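Local coordinates for protein member of s1p family of ribosomal proteins (PDB 5YH1) that binds manganese through its DHH domain, the part present here, and probably acts as an exonuclease on nucleic acids, at residues I158-H163 / D182-P187; H164-W169 / N186-K191. All coordinates share one frame; numbering follows the deposited sequence.

Contact 1: I158-H163 / D182-P187; sequences IVVIDH and DVHVNP. With MN (manganese (II) ion), chain F.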
ATOM      1  N   ILE A 158      27.455  -4.972   7.638  1.00 27.05           N
ATOM      2  CA  ILE A 158      26.847  -3.799   7.050  1.00 27.02           C
ATOM      3  C   ILE A 158      27.921  -2.923   6.404  1.00 26.95           C
ATOM      4  O   ILE A 158      28.901  -2.547   7.057  1.00 27.37           O
ATOM      5  CB  ILE A 158      26.090  -2.972   8.119  1.00 26.65           C
ATOM      6  CG1 ILE A 158      25.017  -3.820   8.822  1.00 26.58           C
ATOM      7  CG2 ILE A 158      25.440  -1.750   7.491  1.00 26.19           C
ATOM      8  CD1 ILE A 158      24.471  -3.188  10.088  1.00 25.85           C
ATOM      9  N   VAL A 159      27.730  -2.624   5.122  1.00 26.12           N
ATOM     10  CA  VAL A 159      28.551  -1.660   4.384  1.00 25.53           C
ATOM     11  C   VAL A 159      27.719  -0.405   4.113  1.00 24.78           C
ATOM     12  O   VAL A 159      26.583  -0.496   3.637  1.00 23.20           O
ATOM     13  CB  VAL A 159      29.033  -2.258   3.047  1.00 27.09           C
ATOM     14  CG1 VAL A 159      29.749  -1.212   2.186  1.00 27.26           C
ATOM     15  CG2 VAL A 159      29.932  -3.466   3.305  1.00 27.40           C
ATOM     16  N   VAL A 160      28.276   0.761   4.433  1.00 24.76           N
ATOM     17  CA  VAL A 160      27.642   2.033   4.119  1.00 24.26           C
ATOM     18  C   VAL A 160      28.493   2.853   3.149  1.00 25.02           C
ATOM     19  O   VAL A 160      29.692   3.063   3.392  1.00 24.41           O
ATOM     20  CB  VAL A 160      27.410   2.884   5.374  1.00 24.58           C
ATOM     21  CG1 VAL A 160      26.694   4.179   4.990  1.00 25.17           C
ATOM     22  CG2 VAL A 160      26.620   2.104   6.424  1.00 24.72           C
ATOM     23  N   ILE A 161      27.860   3.306   2.064  1.00 24.46           N
ATOM     24  CA  ILE A 161      28.461   4.218   1.085  1.00 24.53           C
ATOM     25  C   ILE A 161      27.537   5.441   0.973  1.00 24.99           C
ATOM     26  O   ILE A 161      26.489   5.386   0.330  1.00 24.71           O
ATOM     27  CB  ILE A 161      28.614   3.555  -0.297  1.00 24.58           C
ATOM     28  CG1 ILE A 161      29.480   2.295  -0.199  1.00 25.28           C
ATOM     29  CG2 ILE A 161      29.228   4.532  -1.291  1.00 25.18           C
ATOM     30  CD1 ILE A 161      29.400   1.395  -1.411  1.00 25.69           C
ATOM     31  N   ASP A 162      27.916   6.534   1.619  1.00 24.22           N
ATOM     32  CA  ASP A 162      27.056   7.695   1.740  1.00 24.93           C
ATOM     33  C   ASP A 162      27.906   8.974   1.730  1.00 25.02           C
ATOM     34  O   ASP A 162      29.130   8.916   1.864  1.00 25.49           O
ATOM     35  CB  ASP A 162      26.238   7.562   3.034  1.00 25.20           C
ATOM     36  CG  ASP A 162      25.054   8.503   3.097  1.00 25.54           C
ATOM     37  OD1 ASP A 162      24.743   9.173   2.078  1.00 24.35           O
ATOM     38  OD2 ASP A 162      24.428   8.576   4.191  1.00 25.71           O
ATOM     39  N   HIS A 163      27.262  10.123   1.549  1.00 25.88           N
ATOM     40  CA  HIS A 163      27.965  11.419   1.540  1.00 26.30           C
ATOM     41  C   HIS A 163      27.239  12.509   2.329  1.00 27.05           C
ATOM     42  O   HIS A 163      27.539  13.702   2.170  1.00 28.13           O
ATOM     43  CB  HIS A 163      28.221  11.883   0.097  1.00 26.48           C
ATOM     44  CG  HIS A 163      26.974  12.167  -0.673  1.00 27.99           C
ATOM     45  ND1 HIS A 163      26.706  13.401  -1.228  1.00 29.09           N
ATOM     46  CD2 HIS A 163      25.909  11.385  -0.962  1.00 27.68           C
ATOM     47  CE1 HIS A 163      25.535  13.357  -1.840  1.00 28.46           C
ATOM     48  NE2 HIS A 163      25.037  12.145  -1.694  1.00 28.12           N
ATOM     49  N   ASP A 182      30.272  -1.983   9.708  1.00 30.00           N
ATOM     50  CA  ASP A 182      31.578  -2.608   9.521  1.00 30.26           C
ATOM     51  C   ASP A 182      32.531  -1.808   8.630  1.00 31.01           C
ATOM     52  O   ASP A 182      33.745  -1.845   8.824  1.00 30.70           O
ATOM     53  CB  ASP A 182      31.386  -4.021   8.965  1.00 31.16           C
ATOM     54  CG  ASP A 182      30.630  -4.924   9.942  1.00 32.67           C
ATOM     55  OD1 ASP A 182      31.311  -5.580  10.743  1.00 33.92           O
ATOM     56  OD2 ASP A 182      29.375  -4.924   9.961  1.00 31.26           O
ATOM     57  N   VAL A 183      31.994  -1.124   7.630  1.00 30.26           N
ATOM     58  CA  VAL A 183      32.782  -0.145   6.883  1.00 29.89           C
ATOM     59  C   VAL A 183      31.871   0.967   6.382  1.00 29.29           C
ATOM     60  O   VAL A 183      30.779   0.708   5.852  1.00 28.68           O
ATOM     61  CB  VAL A 183      33.577  -0.771   5.720  1.00 30.66           C
ATOM     62  CG1 VAL A 183      32.656  -1.334   4.654  1.00 31.50           C
ATOM     63  CG2 VAL A 183      34.529   0.257   5.110  1.00 30.94           C
ATOM     64  N   HIS A 184      32.325   2.202   6.586  1.00 27.02           N
ATOM     65  CA  HIS A 184      31.579   3.385   6.214  1.00 25.58           C
ATOM     66  C   HIS A 184      32.438   4.225   5.262  1.00 26.83           C
ATOM     67  O   HIS A 184      33.450   4.792   5.669  1.00 26.60           O
ATOM     68  CB  HIS A 184      31.198   4.144   7.478  1.00 24.70           C
ATOM     69  CG  HIS A 184      30.271   5.293   7.248  1.00 23.91           C
ATOM     70  ND1 HIS A 184      29.856   6.120   8.267  1.00 24.17           N
ATOM     71  CD2 HIS A 184      29.711   5.779   6.117  1.00 23.64           C
ATOM     72  CE1 HIS A 184      29.058   7.053   7.779  1.00 24.22           C
ATOM     73  NE2 HIS A 184      28.963   6.874   6.475  1.00 24.10           N
ATOM     74  N   VAL A 185      32.051   4.242   3.984  1.00 26.84           N
ATOM     75  CA  VAL A 185      32.705   5.054   2.961  1.00 26.65           C
ATOM     76  C   VAL A 185      31.937   6.364   2.858  1.00 27.08           C
ATOM     77  O   VAL A 185      30.776   6.387   2.425  1.00 26.78           O
ATOM     78  CB  VAL A 185      32.711   4.347   1.593  1.00 26.93           C
ATOM     79  CG1 VAL A 185      33.335   5.238   0.527  1.00 27.42           C
ATOM     80  CG2 VAL A 185      33.456   3.018   1.676  1.00 26.92           C
ATOM     81  N   ASN A 186      32.578   7.448   3.281  1.00 27.03           N
ATOM     82  CA  ASN A 186      31.943   8.762   3.337  1.00 28.05           C
ATOM     83  C   ASN A 186      33.019   9.867   3.329  1.00 29.04           C
ATOM     84  O   ASN A 186      33.913   9.873   4.189  1.00 29.76           O
ATOM     85  CB  ASN A 186      31.059   8.853   4.582  1.00 28.00           C
ATOM     86  CG  ASN A 186      30.201  10.110   4.623  1.00 29.58           C
ATOM     87  OD1 ASN A 186      30.602  11.174   4.162  1.00 29.84           O
ATOM     88  ND2 ASN A 186      29.007   9.988   5.202  1.00 29.63           N
ATOM     89  N   PRO A 187      32.943  10.799   2.360  1.00 29.28           N
ATOM     90  CA  PRO A 187      33.937  11.878   2.262  1.00 30.21           C
ATOM     91  C   PRO A 187      34.065  12.750   3.519  1.00 30.68           C
ATOM     92  O   PRO A 187      35.127  13.324   3.758  1.00 29.20           O
ATOM     93  CB  PRO A 187      33.425  12.723   1.085  1.00 30.39           C
ATOM     94  CG  PRO A 187      31.969  12.380   0.965  1.00 30.52           C
ATOM     95  CD  PRO A 187      31.906  10.929   1.320  1.00 29.95           C
TER
HETATM   96 MN    MN F 805      23.010  11.836  -2.926  1.00 42.69          MN
HETATM   97  O   HOH W   1      20.951  11.610  -3.563  1.00 30.46           O
HETATM   98  O   HOH W   2      22.032  13.371  -1.646  1.00 34.42           O
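V160 holds the middle of this contact, its N giving a straight hydrogen bond (177°) to V183 O at 2.9 Å and its O taking one from V185 N at 2.7 Å. D162 N continues the ladder to V185 O. V159 and V183 lie side by side on one face, CG2 of V159 3.7 Å from CG1 of V183, with helix 32-53 over the two valines of 183-185. On the other face CG1 of V160 meets CD2 of the H184 ring at 3.6 Å, while D178 holds that ring's ND1. Strands 158-161 and 183-185 run parallel as neighbours in the five-stranded sheet of the DHH domain, and the chain beyond the first brings H163 to the manganese. NE2 of H163 binds the metal at 2.4 Å beside D67, D137 and D229, and Y195 O accepts from ND1, fixing the ring's rotation. At the start of the strands I158 O is taken by D182 N at 3.0 Å and only weakly by V183 N. D182 is partly exposed while the other touching residues are buried; with CG anti to its carbonyl carbon (chi1 -63°), its OD2 takes I158 N on the anti side, 30° out of the carboxylate plane, and also pairs with K152.

Contact 2: H164-W169 / N186-K191; sequences HDPRDW and NPHHVK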
ATOM      1  N   HIS A 164      26.308  12.095   3.192  1.00 27.09           N
ATOM      2  CA  HIS A 164      25.670  12.991   4.149  1.00 27.85           C
ATOM      3  C   HIS A 164      26.506  13.052   5.413  1.00 28.79           C
ATOM      4  O   HIS A 164      27.238  12.108   5.733  1.00 29.04           O
ATOM      5  CB  HIS A 164      24.245  12.525   4.457  1.00 27.18           C
ATOM      6  CG  HIS A 164      23.361  12.519   3.252  1.00 27.52           C
ATOM      7  ND1 HIS A 164      23.339  11.474   2.351  1.00 27.14           N
ATOM      8  CD2 HIS A 164      22.514  13.457   2.765  1.00 26.73           C
ATOM      9  CE1 HIS A 164      22.500  11.762   1.372  1.00 27.13           C
ATOM     10  NE2 HIS A 164      21.988  12.959   1.599  1.00 27.26           N
ATOM     11  N   ASP A 165      26.386  14.166   6.124  1.00 30.56           N
ATOM     12  CA  ASP A 165      27.159  14.415   7.339  1.00 33.45           C
ATOM     13  C   ASP A 165      26.701  13.500   8.483  1.00 33.15           C
ATOM     14  O   ASP A 165      25.546  13.556   8.889  1.00 31.86           O
ATOM     15  CB  ASP A 165      27.015  15.892   7.744  1.00 34.82           C
ATOM     16  CG  ASP A 165      27.844  16.264   8.978  1.00 37.52           C
ATOM     17  OD1 ASP A 165      28.717  15.481   9.423  1.00 35.80           O
ATOM     18  OD2 ASP A 165      27.606  17.362   9.509  1.00 42.28           O
ATOM     19  N   PRO A 166      27.606  12.654   9.008  1.00 35.36           N
ATOM     20  CA  PRO A 166      27.223  11.849  10.176  1.00 38.58           C
ATOM     21  C   PRO A 166      26.894  12.684  11.415  1.00 41.99           C
ATOM     22  O   PRO A 166      26.214  12.195  12.307  1.00 44.12           O
ATOM     23  CB  PRO A 166      28.449  10.963  10.419  1.00 37.27           C
ATOM     24  CG  PRO A 166      29.166  10.925   9.105  1.00 36.55           C
ATOM     25  CD  PRO A 166      28.928  12.266   8.485  1.00 35.66           C
ATOM     26  N   ARG A 167      27.389  13.922  11.460  1.00 45.58           N
ATOM     27  CA  ARG A 167      27.085  14.898  12.519  1.00 49.26           C
ATOM     28  C   ARG A 167      27.694  14.590  13.892  1.00 49.69           C
ATOM     29  O   ARG A 167      28.471  15.397  14.396  1.00 51.90           O
ATOM     30  CB  ARG A 167      25.577  15.139  12.667  1.00 51.30           C
ATOM     31  CG  ARG A 167      24.969  16.001  11.576  1.00 54.28           C
ATOM     32  CD  ARG A 167      23.571  16.450  11.967  1.00 56.67           C
ATOM     33  NE  ARG A 167      22.967  17.278  10.931  1.00 60.34           N
ATOM     34  N   ASP A 168      27.331  13.458  14.498  1.00 47.64           N
ATOM     35  CA  ASP A 168      27.753  13.143  15.871  1.00 45.57           C
ATOM     36  C   ASP A 168      29.145  12.522  15.889  1.00 44.73           C
ATOM     37  O   ASP A 168      29.297  11.301  15.892  1.00 46.43           O
ATOM     38  CB  ASP A 168      26.745  12.198  16.541  1.00 47.40           C
ATOM     39  CG  ASP A 168      25.393  12.848  16.769  1.00 49.03           C
ATOM     40  OD1 ASP A 168      25.367  14.006  17.222  1.00 54.48           O
ATOM     41  OD2 ASP A 168      24.347  12.210  16.510  1.00 50.02           O
ATOM     42  N   TRP A 169      30.167  13.365  15.899  1.00 43.52           N
ATOM     43  CA  TRP A 169      31.545  12.881  15.857  1.00 44.03           C
ATOM     44  C   TRP A 169      32.031  12.492  17.249  1.00 44.94           C
ATOM     45  O   TRP A 169      31.794  13.208  18.214  1.00 43.67           O
ATOM     46  CB  TRP A 169      32.461  13.931  15.215  1.00 42.50           C
ATOM     47  CG  TRP A 169      32.078  14.171  13.791  1.00 39.50           C
ATOM     48  CD1 TRP A 169      31.254  15.146  13.321  1.00 39.42           C
ATOM     49  CD2 TRP A 169      32.451  13.380  12.662  1.00 36.73           C
ATOM     50  NE1 TRP A 169      31.104  15.024  11.960  1.00 38.78           N
ATOM     51  CE2 TRP A 169      31.833  13.947  11.531  1.00 36.96           C
ATOM     52  CE3 TRP A 169      33.250  12.247  12.497  1.00 37.61           C
ATOM     53  CZ2 TRP A 169      31.998  13.426  10.245  1.00 36.10           C
ATOM     54  CZ3 TRP A 169      33.415  11.729  11.226  1.00 37.86           C
ATOM     55  CH2 TRP A 169      32.788  12.322  10.110  1.00 36.99           C
ATOM     56  N   ASN A 186      32.578   7.448   3.281  1.00 27.03           N
ATOM     57  CA  ASN A 186      31.943   8.762   3.337  1.00 28.05           C
ATOM     58  C   ASN A 186      33.019   9.867   3.329  1.00 29.04           C
ATOM     59  O   ASN A 186      33.913   9.873   4.189  1.00 29.76           O
ATOM     60  CB  ASN A 186      31.059   8.853   4.582  1.00 28.00           C
ATOM     61  CG  ASN A 186      30.201  10.110   4.623  1.00 29.58           C
ATOM     62  OD1 ASN A 186      30.602  11.174   4.162  1.00 29.84           O
ATOM     63  ND2 ASN A 186      29.007   9.988   5.202  1.00 29.63           N
ATOM     64  N   PRO A 187      32.943  10.799   2.360  1.00 29.28           N
ATOM     65  CA  PRO A 187      33.937  11.878   2.262  1.00 30.21           C
ATOM     66  C   PRO A 187      34.065  12.750   3.519  1.00 30.68           C
ATOM     67  O   PRO A 187      35.127  13.324   3.758  1.00 29.20           O
ATOM     68  CB  PRO A 187      33.425  12.723   1.085  1.00 30.39           C
ATOM     69  CG  PRO A 187      31.969  12.380   0.965  1.00 30.52           C
ATOM     70  CD  PRO A 187      31.906  10.929   1.320  1.00 29.95           C
ATOM     71  N   HIS A 188      32.994  12.851   4.305  1.00 30.38           N
ATOM     72  CA  HIS A 188      33.000  13.663   5.522  1.00 31.53           C
ATOM     73  C   HIS A 188      34.030  13.204   6.569  1.00 32.71           C
ATOM     74  O   HIS A 188      34.398  13.978   7.427  1.00 34.05           O
ATOM     75  CB  HIS A 188      31.608  13.679   6.164  1.00 31.45           C
ATOM     76  CG  HIS A 188      30.594  14.477   5.405  1.00 31.91           C
ATOM     77  ND1 HIS A 188      30.324  15.798   5.693  1.00 32.32           N
ATOM     78  CD2 HIS A 188      29.763  14.140   4.388  1.00 32.32           C
ATOM     79  CE1 HIS A 188      29.382  16.245   4.882  1.00 31.97           C
ATOM     80  NE2 HIS A 188      29.025  15.258   4.078  1.00 32.63           N
ATOM     81  N   HIS A 189      34.457  11.946   6.514  1.00 34.84           N
ATOM     82  CA  HIS A 189      35.465  11.425   7.436  1.00 36.98           C
ATOM     83  C   HIS A 189      36.840  12.028   7.173  1.00 37.92           C
ATOM     84  O   HIS A 189      37.607  12.243   8.101  1.00 35.75           O
ATOM     85  CB  HIS A 189      35.593   9.903   7.328  1.00 38.30           C
ATOM     86  CG  HIS A 189      34.474   9.153   7.976  1.00 40.32           C
ATOM     87  ND1 HIS A 189      33.484   8.536   7.252  1.00 42.50           N
ATOM     88  CD2 HIS A 189      34.191   8.920   9.279  1.00 40.51           C
ATOM     89  CE1 HIS A 189      32.632   7.955   8.082  1.00 42.59           C
ATOM     90  NE2 HIS A 189      33.039   8.175   9.317  1.00 39.47           N
ATOM     91  N   VAL A 190      37.151  12.265   5.902  1.00 37.83           N
ATOM     92  CA  VAL A 190      38.467  12.757   5.514  1.00 37.87           C
ATOM     93  C   VAL A 190      38.466  14.243   5.179  1.00 36.59           C
ATOM     94  O   VAL A 190      39.524  14.844   5.086  1.00 35.42           O
ATOM     95  CB  VAL A 190      39.044  11.946   4.334  1.00 38.14           C
ATOM     96  CG1 VAL A 190      39.110  10.472   4.710  1.00 37.69           C
ATOM     97  CG2 VAL A 190      38.227  12.147   3.062  1.00 37.86           C
ATOM     98  N   LYS A 191      37.283  14.821   5.003  1.00 37.56           N
ATOM     99  CA  LYS A 191      37.131  16.238   4.698  1.00 38.56           C
ATOM    100  C   LYS A 191      35.722  16.662   5.065  1.00 38.93           C
ATOM    101  O   LYS A 191      34.789  16.472   4.289  1.00 40.38           O
ATOM    102  CB  LYS A 191      37.390  16.489   3.207  1.00 40.50           C
ATOM    103  CG  LYS A 191      37.565  17.952   2.824  1.00 42.10           C
ATOM    104  CD  LYS A 191      37.433  18.131   1.316  1.00 45.60           C
ATOM    105  CE  LYS A 191      38.423  19.128   0.739  1.00 47.71           C
ATOM    106  NZ  LYS A 191      38.335  20.447   1.419  1.00 50.98           N
TER
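D165 lies over one face of the H188 imidazole, its CA 3.7 Å from the ring centroid and almost straight above it, a CH-pi contact. CB of D165 continues across the same ring toward CE1, and its carboxylate is turned nearly parallel to the imidazole, the planes 9° apart. OD1 of N186 sits at the ring edge, in its plane. The W169 indole has P166 CB over one face, offset toward the rim, and R192 adds a cation-pi contact. With the edge of its six-membered ring W169 meets the face of H189 in an offset edge-to-face pair, centroids 5.3 Å apart and planes at 87°; CZ3 of W169 comes within 3.5 Å of H189 CD2. NE2 of H189 is bonded to D178.

The one hydrogen bond between 164-169 and 186-191 runs from ND2 of N186 to H164 O, at 2.8 Å and 169°, with the acceptor close to the amide plane. The other end of that amide, OD1, accepts from H188 N at 2.9 Å, closing an Asx turn. Both ends being engaged, the amide is held against rotation. A leucine in place of N186 would probably leave H164 O without this donor and H188 N without its acceptor, freeing the turn that presents the H188 ring to D165. A second Asx turn, from R167 N to OD1 of D165, shapes the facing loop.

The loop 164-169 leads from strand 158-161 into strand 169-171, and P166 and W169 touch A175 of strand 174-175; 186-191 follows strand 183-185 and precedes helix 199-210, while H189 and V190 pack on helix 32-53.

In the fold
Contacts 1 and 2 follow one another along the same two runs of chain: strand 158-161 passes into the loop 164-169, and strand 183-185 into 186-191, so that in each run the strand comes first and its loop follows. Their centres are about 10 Å apart, and N186 and P187 belong to both. They also touch directly, H163 O lying 2.9 Å from H188 NE2 in a weak hydrogen bond. The chain just after strand 158-161 supplies H163 to the manganese, and the loop after 183-185 packs against that run through N186, P187 and H188, illustrating how the C-terminal ends of parallel strands can supply most of a metal site.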